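Local coordinates for protein TbpB (Actinobacillus pleuropneumoniae, PDB 3HOL) that probably binds host transferrin at the bacterial surface, as the lipoprotein component of the receptor through which the bacterium acquires iron, at residues E40-D45 with N133-E138; D58-K63 with Y102-G107; A64-Y69 with G87-G92; A384-E389 with F453-G458. All coordinates share one frame; numbering follows the deposited sequence.

Contact 1. Residues E40-D45 with N133-E138; sequences ENKKVD and NLNNEE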
loop_
_atom_site.group_PDB
_atom_site.type_symbol
_atom_site.label_atom_id
_atom_site.label_comp_id
_atom_site.label_asym_id
_atom_site.label_seq_id
_atom_site.Cartn_x
_atom_site.Cartn_y
_atom_site.Cartn_z
ATOM N N GLU A 40 19.455 0.716 37.469
ATOM C CA GLU A 40 18.312 -0.031 37.981
ATOM C C GLU A 40 17.672 -1.027 36.974
ATOM O O GLU A 40 17.214 -2.116 37.388
ATOM C CB GLU A 40 17.246 0.929 38.493
ATOM C CG GLU A 40 15.829 0.429 38.154
ATOM C CD GLU A 40 14.726 1.365 38.592
ATOM O OE1 GLU A 40 14.703 2.523 38.120
ATOM O OE2 GLU A 40 13.879 0.931 39.403
ATOM N N ASN A 41 17.627 -0.642 35.689
ATOM C CA ASN A 41 17.163 -1.483 34.563
ATOM C C ASN A 41 18.253 -1.483 33.549
ATOM O O ASN A 41 18.260 -0.609 32.682
ATOM C CB ASN A 41 15.960 -0.885 33.832
ATOM C CG ASN A 41 14.686 -0.966 34.601
ATOM O OD1 ASN A 41 13.936 0.015 34.635
ATOM N ND2 ASN A 41 14.382 -2.136 35.184
ATOM N N LYS A 42 19.165 -2.436 33.645
ATOM C CA LYS A 42 20.393 -2.405 32.879
ATOM C C LYS A 42 20.255 -2.866 31.437
ATOM O O LYS A 42 21.096 -2.548 30.626
ATOM C CB LYS A 42 21.450 -3.249 33.565
ATOM C CG LYS A 42 21.743 -2.834 34.996
ATOM C CD LYS A 42 23.022 -3.482 35.410
ATOM C CE LYS A 42 23.361 -3.212 36.858
ATOM N NZ LYS A 42 24.780 -3.600 36.993
ATOM N N LYS A 43 19.226 -3.662 31.143
ATOM C CA LYS A 43 18.937 -4.083 29.749
ATOM C C LYS A 43 17.595 -3.475 29.312
ATOM O O LYS A 43 16.557 -3.667 29.972
ATOM C CB LYS A 43 18.957 -5.615 29.637
ATOM C CG LYS A 43 19.171 -6.179 28.233
ATOM C CD LYS A 43 19.345 -7.719 28.276
ATOM C CE LYS A 43 19.034 -8.367 26.935
ATOM N NZ LYS A 43 17.573 -8.365 26.718
ATOM N N VAL A 44 17.616 -2.689 28.245
ATOM C CA VAL A 44 16.395 -2.125 27.689
ATOM C C VAL A 44 16.407 -2.399 26.166
ATOM O O VAL A 44 17.348 -1.995 25.442
ATOM C CB VAL A 44 16.230 -0.616 28.002
ATOM C CG1 VAL A 44 15.052 0.036 27.216
ATOM C CG2 VAL A 44 16.036 -0.381 29.533
ATOM N N ASP A 45 15.371 -3.099 25.712
ATOM C CA ASP A 45 15.352 -3.665 24.356
ATOM C C ASP A 45 14.645 -2.730 23.390
ATOM O O ASP A 45 14.010 -1.775 23.813
ATOM C CB ASP A 45 14.624 -5.022 24.375
ATOM C CG ASP A 45 15.462 -6.128 25.035
ATOM O OD1 ASP A 45 16.693 -6.023 25.122
ATOM O OD2 ASP A 45 14.851 -7.083 25.513
ATOM N N ASN A 133 22.456 -2.074 26.899
ATOM C CA ASN A 133 22.789 -3.165 27.844
ATOM C C ASN A 133 23.987 -2.811 28.664
ATOM O O ASN A 133 25.126 -2.890 28.179
ATOM C CB ASN A 133 23.057 -4.496 27.149
ATOM C CG ASN A 133 22.946 -5.700 28.100
ATOM O OD1 ASN A 133 23.137 -5.554 29.304
ATOM N ND2 ASN A 133 22.667 -6.904 27.539
ATOM N N LEU A 134 23.717 -2.450 29.915
ATOM C CA LEU A 134 24.753 -2.057 30.874
ATOM C C LEU A 134 25.350 -3.223 31.646
ATOM O O LEU A 134 26.312 -3.032 32.407
ATOM C CB LEU A 134 24.174 -1.067 31.882
ATOM C CG LEU A 134 24.388 0.418 31.599
ATOM C CD1 LEU A 134 23.503 1.241 32.531
ATOM C CD2 LEU A 134 25.841 0.813 31.748
ATOM N N ASN A 135 24.780 -4.414 31.473
ATOM C CA ASN A 135 25.265 -5.591 32.190
ATOM C C ASN A 135 26.729 -5.926 31.919
ATOM O O ASN A 135 27.128 -6.139 30.764
ATOM C CB ASN A 135 24.377 -6.792 31.902
ATOM C CG ASN A 135 23.003 -6.636 32.501
ATOM O OD1 ASN A 135 22.857 -6.407 33.705
ATOM N ND2 ASN A 135 21.984 -6.729 31.665
ATOM N N ASN A 136 27.530 -5.962 32.991
ATOM C CA ASN A 136 28.947 -6.322 32.887
ATOM C C ASN A 136 29.192 -7.607 32.133
ATOM O O ASN A 136 30.182 -7.732 31.428
ATOM C CB ASN A 136 29.601 -6.427 34.272
ATOM C CG ASN A 136 30.275 -5.113 34.712
ATOM O OD1 ASN A 136 30.271 -4.109 33.979
ATOM N ND2 ASN A 136 30.858 -5.120 35.920
ATOM N N GLU A 137 28.272 -8.553 32.278
ATOM C CA GLU A 137 28.376 -9.857 31.636
ATOM C C GLU A 137 28.354 -9.712 30.109
ATOM O O GLU A 137 29.069 -10.440 29.416
ATOM C CB GLU A 137 27.212 -10.751 32.102
ATOM C CG GLU A 137 27.400 -12.247 31.895
ATOM C CD GLU A 137 27.357 -12.673 30.417
ATOM O OE1 GLU A 137 26.575 -12.079 29.625
ATOM O OE2 GLU A 137 28.122 -13.601 30.052
ATOM N N GLU A 138 27.544 -8.771 29.597
ATOM C CA GLU A 138 27.351 -8.625 28.153
ATOM C C GLU A 138 28.643 -8.318 27.408
ATOM O O GLU A 138 28.812 -8.749 26.267
ATOM C CB GLU A 138 26.275 -7.576 27.845
ATOM C CG GLU A 138 25.908 -7.434 26.350
ATOM C CD GLU A 138 25.299 -8.698 25.733
ATOM O OE1 GLU A 138 24.915 -9.640 26.461
ATOM O OE2 GLU A 138 25.202 -8.760 24.494
HETATM O O HOH W 1 26.114 -5.939 35.470
#

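Contact 2. Residues D58-K63 with Y102-G107; sequences DDVPYK and YVYYKG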
loop_
_atom_site.group_PDB
_atom_site.type_symbol
_atom_site.label_atom_id
_atom_site.label_comp_id
_atom_site.label_asym_id
_atom_site.label_seq_id
_atom_site.Cartn_x
_atom_site.Cartn_y
_atom_site.Cartn_z
ATOM N N ASP A 58 10.330 15.105 3.113
ATOM C CA ASP A 58 10.975 16.252 3.715
ATOM C C ASP A 58 10.693 16.361 5.185
ATOM O O ASP A 58 11.392 17.091 5.881
ATOM C CB ASP A 58 10.548 17.521 2.981
ATOM C CG ASP A 58 11.209 17.618 1.639
ATOM O OD1 ASP A 58 12.429 17.385 1.576
ATOM O OD2 ASP A 58 10.522 17.874 0.645
ATOM N N ASP A 59 9.660 15.674 5.661
ATOM C CA ASP A 59 9.420 15.637 7.099
ATOM C C ASP A 59 10.060 14.405 7.766
ATOM O O ASP A 59 9.604 13.267 7.559
ATOM C CB ASP A 59 7.926 15.613 7.382
ATOM C CG ASP A 59 7.200 16.836 6.840
ATOM O OD1 ASP A 59 7.808 17.923 6.675
ATOM O OD2 ASP A 59 5.991 16.700 6.597
ATOM N N VAL A 60 11.072 14.632 8.585
ATOM C CA VAL A 60 11.701 13.564 9.324
ATOM C C VAL A 60 10.939 13.366 10.651
ATOM O O VAL A 60 10.545 14.358 11.274
ATOM C CB VAL A 60 13.176 13.903 9.536
ATOM C CG1 VAL A 60 13.903 12.792 10.175
ATOM C CG2 VAL A 60 13.834 14.152 8.158
ATOM N N PRO A 61 10.705 12.096 11.076
ATOM C CA PRO A 61 10.026 11.905 12.350
ATOM C C PRO A 61 10.719 12.664 13.503
ATOM O O PRO A 61 11.941 12.673 13.582
ATOM C CB PRO A 61 10.132 10.397 12.588
ATOM C CG PRO A 61 10.321 9.780 11.276
ATOM C CD PRO A 61 10.967 10.813 10.380
ATOM N N TYR A 62 9.945 13.299 14.380
ATOM C CA TYR A 62 10.487 13.954 15.587
ATOM C C TYR A 62 11.452 15.106 15.336
ATOM O O TYR A 62 12.230 15.502 16.214
ATOM C CB TYR A 62 11.103 12.896 16.534
ATOM C CG TYR A 62 10.009 11.987 17.060
ATOM C CD1 TYR A 62 9.098 12.461 18.002
ATOM C CD2 TYR A 62 9.852 10.686 16.575
ATOM C CE1 TYR A 62 8.060 11.650 18.482
ATOM C CE2 TYR A 62 8.822 9.851 17.039
ATOM C CZ TYR A 62 7.928 10.356 17.999
ATOM O OH TYR A 62 6.903 9.573 18.477
ATOM N N LYS A 63 11.393 15.663 14.129
ATOM C CA LYS A 63 12.197 16.833 13.798
ATOM C C LYS A 63 12.127 17.941 14.882
ATOM O O LYS A 63 13.160 18.513 15.235
ATOM C CB LYS A 63 11.762 17.433 12.446
ATOM C CG LYS A 63 12.230 18.879 12.245
ATOM C CD LYS A 63 13.707 18.953 11.952
ATOM C CE LYS A 63 14.152 20.408 11.608
ATOM N NZ LYS A 63 15.582 20.312 11.214
ATOM N N TYR A 102 16.046 8.800 17.201
ATOM C CA TYR A 102 15.162 7.871 16.517
ATOM C C TYR A 102 15.785 7.348 15.234
ATOM O O TYR A 102 16.630 8.022 14.622
ATOM C CB TYR A 102 13.823 8.551 16.159
ATOM C CG TYR A 102 13.107 9.139 17.352
ATOM C CD1 TYR A 102 12.156 8.389 18.031
ATOM C CD2 TYR A 102 13.402 10.441 17.815
ATOM C CE1 TYR A 102 11.505 8.901 19.134
ATOM C CE2 TYR A 102 12.751 10.956 18.947
ATOM C CZ TYR A 102 11.805 10.175 19.578
ATOM O OH TYR A 102 11.150 10.634 20.704
ATOM N N VAL A 103 15.338 6.156 14.838
ATOM C CA VAL A 103 15.736 5.512 13.557
ATOM C C VAL A 103 14.419 5.183 12.835
ATOM O O VAL A 103 13.441 4.708 13.476
ATOM C CB VAL A 103 16.606 4.255 13.814
ATOM C CG1 VAL A 103 17.011 3.535 12.479
ATOM C CG2 VAL A 103 17.905 4.648 14.632
ATOM N N TYR A 104 14.369 5.429 11.522
ATOM C CA TYR A 104 13.102 5.292 10.775
ATOM C C TYR A 104 13.296 4.924 9.295
ATOM O O TYR A 104 14.400 5.063 8.718
ATOM C CB TYR A 104 12.338 6.618 10.855
ATOM C CG TYR A 104 12.984 7.686 9.999
ATOM C CD1 TYR A 104 12.525 7.930 8.690
ATOM C CD2 TYR A 104 14.090 8.394 10.456
ATOM C CE1 TYR A 104 13.153 8.858 7.877
ATOM C CE2 TYR A 104 14.701 9.339 9.661
ATOM C CZ TYR A 104 14.237 9.542 8.360
ATOM O OH TYR A 104 14.834 10.471 7.546
ATOM N N TYR A 105 12.236 4.424 8.678
ATOM C CA TYR A 105 12.108 4.540 7.207
ATOM C C TYR A 105 10.721 5.008 6.893
ATOM O O TYR A 105 9.784 4.760 7.676
ATOM C CB TYR A 105 12.360 3.209 6.496
ATOM C CG TYR A 105 11.167 2.233 6.454
ATOM C CD1 TYR A 105 10.272 2.217 5.361
ATOM C CD2 TYR A 105 10.987 1.285 7.467
ATOM C CE1 TYR A 105 9.170 1.317 5.317
ATOM C CE2 TYR A 105 9.913 0.345 7.421
ATOM C CZ TYR A 105 9.024 0.376 6.316
ATOM O OH TYR A 105 7.977 -0.491 6.257
ATOM N N LYS A 106 10.561 5.612 5.709
ATOM C CA LYS A 106 9.237 5.877 5.189
ATOM C C LYS A 106 9.263 5.955 3.670
ATOM O O LYS A 106 10.344 6.035 3.048
ATOM C CB LYS A 106 8.701 7.197 5.756
ATOM C CG LYS A 106 9.624 8.404 5.383
ATOM C CD LYS A 106 8.896 9.748 5.446
ATOM C CE LYS A 106 8.618 10.199 6.831
ATOM N NZ LYS A 106 7.713 11.421 6.824
ATOM N N GLY A 107 8.073 5.900 3.088
ATOM C CA GLY A 107 7.884 6.043 1.637
ATOM C C GLY A 107 6.515 6.587 1.290
ATOM O O GLY A 107 5.590 6.565 2.115
#

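Contact 3. Residues A64-Y69 with G87-G92; sequences ANSSKY and GYVIDG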
loop_
_atom_site.group_PDB
_atom_site.type_symbol
_atom_site.label_atom_id
_atom_site.label_comp_id
_atom_site.label_asym_id
_atom_site.label_seq_id
_atom_site.Cartn_x
_atom_site.Cartn_y
_atom_site.Cartn_z
ATOM N N ALA A 64 10.921 18.248 15.373
ATOM C CA ALA A 64 10.741 19.321 16.360
ATOM C C ALA A 64 11.520 19.026 17.653
ATOM O O ALA A 64 12.167 19.928 18.197
ATOM C CB ALA A 64 9.243 19.554 16.673
ATOM N N ASN A 65 11.465 17.770 18.102
ATOM C CA ASN A 65 12.193 17.303 19.277
ATOM C C ASN A 65 13.677 17.610 19.149
ATOM O O ASN A 65 14.335 17.976 20.128
ATOM C CB ASN A 65 12.068 15.781 19.416
ATOM C CG ASN A 65 10.834 15.344 20.170
ATOM O OD1 ASN A 65 9.792 16.002 20.130
ATOM N ND2 ASN A 65 10.933 14.206 20.847
ATOM N N SER A 66 14.197 17.442 17.931
ATOM C CA SER A 66 15.631 17.544 17.684
ATOM C C SER A 66 16.234 18.944 17.851
ATOM O O SER A 66 17.446 19.086 18.042
ATOM C CB SER A 66 15.983 16.937 16.318
ATOM O OG SER A 66 15.704 17.836 15.255
ATOM N N SER A 67 15.388 19.972 17.792
ATOM C CA SER A 67 15.822 21.345 18.080
ATOM C C SER A 67 16.408 21.524 19.478
ATOM O O SER A 67 17.151 22.465 19.697
ATOM C CB SER A 67 14.659 22.328 17.908
ATOM O OG SER A 67 13.719 22.173 18.973
ATOM N N LYS A 68 16.069 20.642 20.417
ATOM C CA LYS A 68 16.589 20.718 21.789
ATOM C C LYS A 68 17.851 19.893 21.992
ATOM O O LYS A 68 18.401 19.872 23.107
ATOM C CB LYS A 68 15.541 20.224 22.813
ATOM C CG LYS A 68 14.234 21.054 22.917
ATOM C CD LYS A 68 13.086 20.091 23.327
ATOM C CE LYS A 68 11.911 20.757 24.062
ATOM N NZ LYS A 68 11.248 21.789 23.209
ATOM N N TYR A 69 18.306 19.178 20.965
ATOM C CA TYR A 69 19.484 18.302 21.117
ATOM C C TYR A 69 20.761 19.117 21.207
ATOM O O TYR A 69 20.869 20.169 20.604
ATOM C CB TYR A 69 19.611 17.381 19.892
ATOM C CG TYR A 69 18.563 16.299 19.783
ATOM C CD1 TYR A 69 17.500 16.209 20.701
ATOM C CD2 TYR A 69 18.614 15.379 18.717
ATOM C CE1 TYR A 69 16.516 15.211 20.558
ATOM C CE2 TYR A 69 17.650 14.379 18.574
ATOM C CZ TYR A 69 16.593 14.317 19.497
ATOM O OH TYR A 69 15.636 13.349 19.373
ATOM N N GLY A 87 16.835 6.636 7.726
ATOM C CA GLY A 87 17.959 7.321 8.401
ATOM C C GLY A 87 17.733 7.433 9.892
ATOM O O GLY A 87 17.142 6.538 10.517
ATOM N N TYR A 88 18.241 8.508 10.461
ATOM C CA TYR A 88 18.151 8.687 11.901
ATOM C C TYR A 88 17.998 10.184 12.193
ATOM O O TYR A 88 18.262 11.028 11.324
ATOM C CB TYR A 88 19.426 8.134 12.577
ATOM C CG TYR A 88 20.733 8.600 11.927
ATOM C CD1 TYR A 88 21.238 9.907 12.141
ATOM C CD2 TYR A 88 21.444 7.747 11.071
ATOM C CE1 TYR A 88 22.422 10.333 11.495
ATOM C CE2 TYR A 88 22.653 8.156 10.450
ATOM C CZ TYR A 88 23.118 9.437 10.684
ATOM O OH TYR A 88 24.271 9.804 10.088
ATOM N N VAL A 89 17.575 10.484 13.417
ATOM C CA VAL A 89 17.431 11.833 13.933
ATOM C C VAL A 89 18.020 11.659 15.338
ATOM O O VAL A 89 17.380 11.076 16.200
ATOM C CB VAL A 89 15.918 12.263 14.014
ATOM C CG1 VAL A 89 15.721 13.623 14.761
ATOM C CG2 VAL A 89 15.314 12.350 12.644
ATOM N N ILE A 90 19.263 12.076 15.549
ATOM C CA ILE A 90 19.902 11.832 16.853
ATOM C C ILE A 90 20.643 13.054 17.400
ATOM O O ILE A 90 20.908 14.031 16.672
ATOM C CB ILE A 90 20.886 10.654 16.832
ATOM C CG1 ILE A 90 22.109 10.964 15.932
ATOM C CG2 ILE A 90 20.174 9.301 16.443
ATOM C CD1 ILE A 90 23.218 9.831 15.847
ATOM N N ASP A 91 20.940 13.004 18.690
ATOM C CA ASP A 91 21.870 13.964 19.301
ATOM C C ASP A 91 23.253 13.405 19.122
ATOM O O ASP A 91 23.580 12.361 19.710
ATOM C CB ASP A 91 21.551 14.120 20.799
ATOM C CG ASP A 91 22.210 15.356 21.413
ATOM O OD1 ASP A 91 23.208 15.839 20.851
ATOM O OD2 ASP A 91 21.699 15.855 22.444
ATOM N N GLY A 92 24.077 14.077 18.316
ATOM C CA GLY A 92 25.471 13.626 18.138
ATOM C C GLY A 92 26.427 14.002 19.267
ATOM O O GLY A 92 27.607 13.676 19.236
#

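Contact 4. Residues A384-E389 with F453-G458; sequences AQVSKE and FALDSG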
loop_
_atom_site.group_PDB
_atom_site.type_symbol
_atom_site.label_atom_id
_atom_site.label_comp_id
_atom_site.label_asym_id
_atom_site.label_seq_id
_atom_site.Cartn_x
_atom_site.Cartn_y
_atom_site.Cartn_z
ATOM N N ALA A 384 -22.723 5.212 -8.631
ATOM C CA ALA A 384 -22.517 6.241 -9.625
ATOM C C ALA A 384 -23.302 7.494 -9.290
ATOM O O ALA A 384 -24.301 7.458 -8.565
ATOM C CB ALA A 384 -22.914 5.746 -11.025
ATOM N N GLN A 385 -22.829 8.599 -9.840
ATOM C CA GLN A 385 -23.601 9.815 -9.883
ATOM C C GLN A 385 -23.488 10.419 -11.266
ATOM O O GLN A 385 -22.404 10.463 -11.861
ATOM C CB GLN A 385 -23.127 10.774 -8.811
ATOM C CG GLN A 385 -24.012 11.963 -8.662
ATOM C CD GLN A 385 -23.390 12.970 -7.742
ATOM O OE1 GLN A 385 -23.180 12.688 -6.569
ATOM N NE2 GLN A 385 -23.071 14.144 -8.267
ATOM N N VAL A 386 -24.640 10.828 -11.802
ATOM C CA VAL A 386 -24.697 11.494 -13.087
ATOM C C VAL A 386 -25.371 12.836 -12.844
ATOM O O VAL A 386 -26.389 12.891 -12.156
ATOM C CB VAL A 386 -25.450 10.676 -14.153
ATOM C CG1 VAL A 386 -25.353 11.379 -15.505
ATOM C CG2 VAL A 386 -24.891 9.225 -14.284
ATOM N N SER A 387 -24.794 13.907 -13.396
ATOM C CA SER A 387 -25.288 15.279 -13.128
ATOM C C SER A 387 -25.375 16.163 -14.357
ATOM O O SER A 387 -24.484 16.134 -15.236
ATOM C CB SER A 387 -24.405 16.002 -12.099
ATOM O OG SER A 387 -24.454 15.358 -10.851
ATOM N N LYS A 388 -26.435 16.977 -14.386
ATOM C CA LYS A 388 -26.604 18.012 -15.387
ATOM C C LYS A 388 -27.326 19.161 -14.721
ATOM O O LYS A 388 -26.787 19.743 -13.778
ATOM C CB LYS A 388 -27.414 17.489 -16.559
ATOM C CG LYS A 388 -26.563 17.214 -17.743
ATOM C CD LYS A 388 -26.517 18.366 -18.682
ATOM C CE LYS A 388 -27.085 17.953 -20.015
ATOM N NZ LYS A 388 -27.168 19.130 -20.930
ATOM N N GLU A 389 -28.547 19.480 -15.168
ATOM C CA GLU A 389 -29.422 20.388 -14.368
ATOM C C GLU A 389 -29.859 19.690 -13.079
ATOM O O GLU A 389 -30.033 20.321 -12.032
ATOM C CB GLU A 389 -30.653 20.836 -15.158
ATOM C CG GLU A 389 -30.337 21.611 -16.387
ATOM C CD GLU A 389 -30.237 20.743 -17.623
ATOM O OE1 GLU A 389 -30.019 19.518 -17.500
ATOM O OE2 GLU A 389 -30.371 21.288 -18.735
ATOM N N PHE A 453 -30.474 9.380 -21.590
ATOM C CA PHE A 453 -31.487 9.096 -20.584
ATOM C C PHE A 453 -31.816 10.301 -19.739
ATOM O O PHE A 453 -31.000 11.241 -19.641
ATOM C CB PHE A 453 -31.127 7.861 -19.724
ATOM C CG PHE A 453 -29.985 8.060 -18.750
ATOM C CD1 PHE A 453 -30.242 8.386 -17.409
ATOM C CD2 PHE A 453 -28.669 7.839 -19.136
ATOM C CE1 PHE A 453 -29.200 8.544 -16.483
ATOM C CE2 PHE A 453 -27.608 7.983 -18.204
ATOM C CZ PHE A 453 -27.872 8.343 -16.887
ATOM N N ALA A 454 -33.012 10.268 -19.145
ATOM C CA ALA A 454 -33.543 11.395 -18.366
ATOM C C ALA A 454 -33.073 11.314 -16.926
ATOM O O ALA A 454 -33.171 10.266 -16.308
ATOM C CB ALA A 454 -35.088 11.455 -18.445
ATOM N N LEU A 455 -32.550 12.413 -16.398
ATOM C CA LEU A 455 -32.003 12.399 -15.030
ATOM C C LEU A 455 -33.057 12.364 -13.920
ATOM O O LEU A 455 -32.833 11.756 -12.847
ATOM C CB LEU A 455 -31.004 13.540 -14.818
ATOM C CG LEU A 455 -29.645 13.392 -15.521
ATOM C CD1 LEU A 455 -28.644 14.398 -14.947
ATOM C CD2 LEU A 455 -29.071 11.969 -15.419
ATOM N N ASP A 456 -34.196 13.005 -14.163
ATOM C CA ASP A 456 -35.351 12.834 -13.283
ATOM C C ASP A 456 -36.410 11.981 -13.985
ATOM O O ASP A 456 -37.004 12.403 -14.986
ATOM C CB ASP A 456 -35.915 14.182 -12.839
ATOM C CG ASP A 456 -36.780 14.072 -11.586
ATOM O OD1 ASP A 456 -36.652 13.072 -10.837
ATOM O OD2 ASP A 456 -37.583 14.998 -11.344
ATOM N N SER A 457 -36.615 10.767 -13.470
ATOM C CA SER A 457 -37.494 9.770 -14.102
ATOM C C SER A 457 -38.985 10.141 -13.998
ATOM O O SER A 457 -39.840 9.470 -14.601
ATOM C CB SER A 457 -37.226 8.356 -13.527
ATOM N N GLY A 458 -39.277 11.210 -13.241
ATOM C CA GLY A 458 -40.630 11.767 -13.125
ATOM C C GLY A 458 -40.966 12.988 -13.986
ATOM O O GLY A 458 -42.110 13.123 -14.446
#

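Contact 1. Residues E40-D45 with N133-E138
K42 and K43 meet N133, L134 and N135 in a surface contact with a single direct hydrogen bond across the two segments. The backbone part comes first. K43 and N133 form an antiparallel, non-hydrogen-bonded pair, and L134 N donates to K42 O over 2.7 Å, almost straight at 175°. The same carbonyl also receives a CA-H...O contact, with K42 O 3.3 Å from N133 CA. On the other side of the pair, V44 bonds to A132 through the backbone.

The side chains touch through lysine methylenes lying against amides. CG and CD of K43 pass the amide of N133, K43 CD being 3.5 Å from N133 ND2. The K42 chain, extended beyond CG, runs by N135, with CD 3.4 Å from N135 OD1.

The ammonium groups take different partners. K43 bends at its last torsion (chi4 -74°), which returns NZ to its own segment for a salt bridge with the syn lone pair of D45 OD1 at 3.0 Å; N131 gives that oxygen a second partner. A water accepts from both K42 NZ and N136 N, linking the segments.

N133 OD1 accepts from N135 N at 3.0 Å and, weakly, from N135 ND2. The backbone bond makes an Asx turn, lying where strand 119-133 of the N-lobe beta barrel gives way to the following loop, beside strand 43-44.

Contact 2. Residues D58-K63 with Y102-G107
Y102 lies flat against Y62 in an offset stack, a clear case of a loop held to a sheet by alternate residues of one strand. The ring centroids are 3.9 Å apart and the planes differ by 11°, with Y62 CD2 above the centre of the Y102 ring. Y62 is presented by a type II turn from V60 to K63, whose third position it takes with a positive phi of 63°.

Two residues on, Y104 offers a ring face to P61. The proline CD sits 3.6 Å from the centroid of the Y104 ring, close to its normal, in a CH-pi contact. V60 reaches the far end of the same ring, CG1 lying 3.6 Å from Y104 CE2.

K106 supplies the polar grip. Its chain bends at chi3 (73°), bringing NZ to 2.7 Å from D59 O, in the plane of that carbonyl. N54 O and N56 O also accept from NZ, which gathers the loop backbone around one ammonium group.

The loop thus covers one face of the five-stranded antiparallel sheet: strand 101-107 runs between 29-33 and 84-91, P61 also touches V31, V60 and Y104 both touch R85 of strand 84-91, and Y62 OH bonds to E50.

Contact 3. Residues A64-Y69 with G87-G92
Y69 and D91 are brought together by their torsions: the tyrosine CG stands anti to its carbonyl carbon (chi1 -71°) with the ring turned unusually far round, to a chi2 of 4°, while the aspartate CG is anti to the backbone N. Ring and carboxylate end up nearly parallel, the two side chains sliding past each other in opposite directions. The setting is a type I beta turn, S66 to Y69, packed against strand 84-91 of a five-stranded antiparallel sheet, and it illustrates how one aromatic residue can join a turn to a strand without a direct hydrogen bond.

The carboxylate lies against the root of the tyrosine and not over its ring, D91 CG being 3.6 Å from Y69 CB. Further out, the ring passes obliquely along the peptide link of I90 and D91, with Y69 CD2 only 3.3 Å from D91 N. V89 O lies near the ring plane, at its edge. Over one face, S66 CA of the same turn sits above the ring centre, so the ring is held between its own turn and the strand.

The polar ends are satisfied by residues nearby. Y69 OH bonds to E99, which N65 ND2 also reaches. D91 accepts backbone N-H groups from N70 on OD2 and from Y71 and E93 on OD1, bonds that would probably stabilise its negative charge in this buried place.

The turn also touches the strand at S66, whose CB rests 3.7 Å from V89 CG1, while the serine OG bonds to K63 O.

Contact 4. Residues A384-E389 with F453-G458
V386, S387 and K388, at the end of a barrel strand, meet F453 and L455 of a long loop, with no hydrogen bond between the two segments. Strand 375-387 belongs to the C-lobe beta barrel. It keeps extended backbone angles through S387 and then breaks at K388, whose psi is -116°. The partner segment is irregular, and it draws nearest in the backbone at L455, whose CA is 7.6 Å from that of S387. The case shows how a loop can meet a barrel strand mainly through apolar side chains.

L455 does most of this, dividing its two methyls between neighbouring parts of the strand. CD2 goes to the valine, 3.8 Å from V386 CG1, the two side chains crossing at about a right angle. CD1 reaches past it to the strand end, where it lies 3.4 Å from K388 N and 3.7 Å from K388 CB. Beyond CB the lysine turns away, its chain bent at chi2 and chi3.

The F453 and V386 side chains point at each other from opposite directions. The tip of the ring is what touches: F453 CZ is 4.1 Å from V386 CG2, and the methyl lies near the ring plane, at the edge. W392 of the adjoining strand 391-394 joins the cluster, meeting F453 edge-to-face and touching both V386 and L455.

On S387 the CB points away from the loop, and its hydroxyl is occupied by N391 and by Q385, whose NE2 donates to S387 OG over 3.2 Å, the hydroxyl lying 19° out of the plane of the Q385 side-chain amide.

In the fold
Three of the contacts share the N-lobe half of the chain, while contact 4 lies in the C-lobe barrel, its centre about 71 Å from that of contact 1. Along the chain the first three are nested: contact 1 closes a loop that encloses contact 2, which in turn encloses contact 3, and contact 4 follows in series. Contacts 2 and 3, centred about 11 Å apart, share one five-stranded sheet, in which Y102 N and V89 O pair strands 101-107 and 84-91; this sheet is consistent with the N-lobe handle domain. Contact 1 belongs to the neighbouring barrel. The set thus samples the two-lobed plan of this probable transferrin binder.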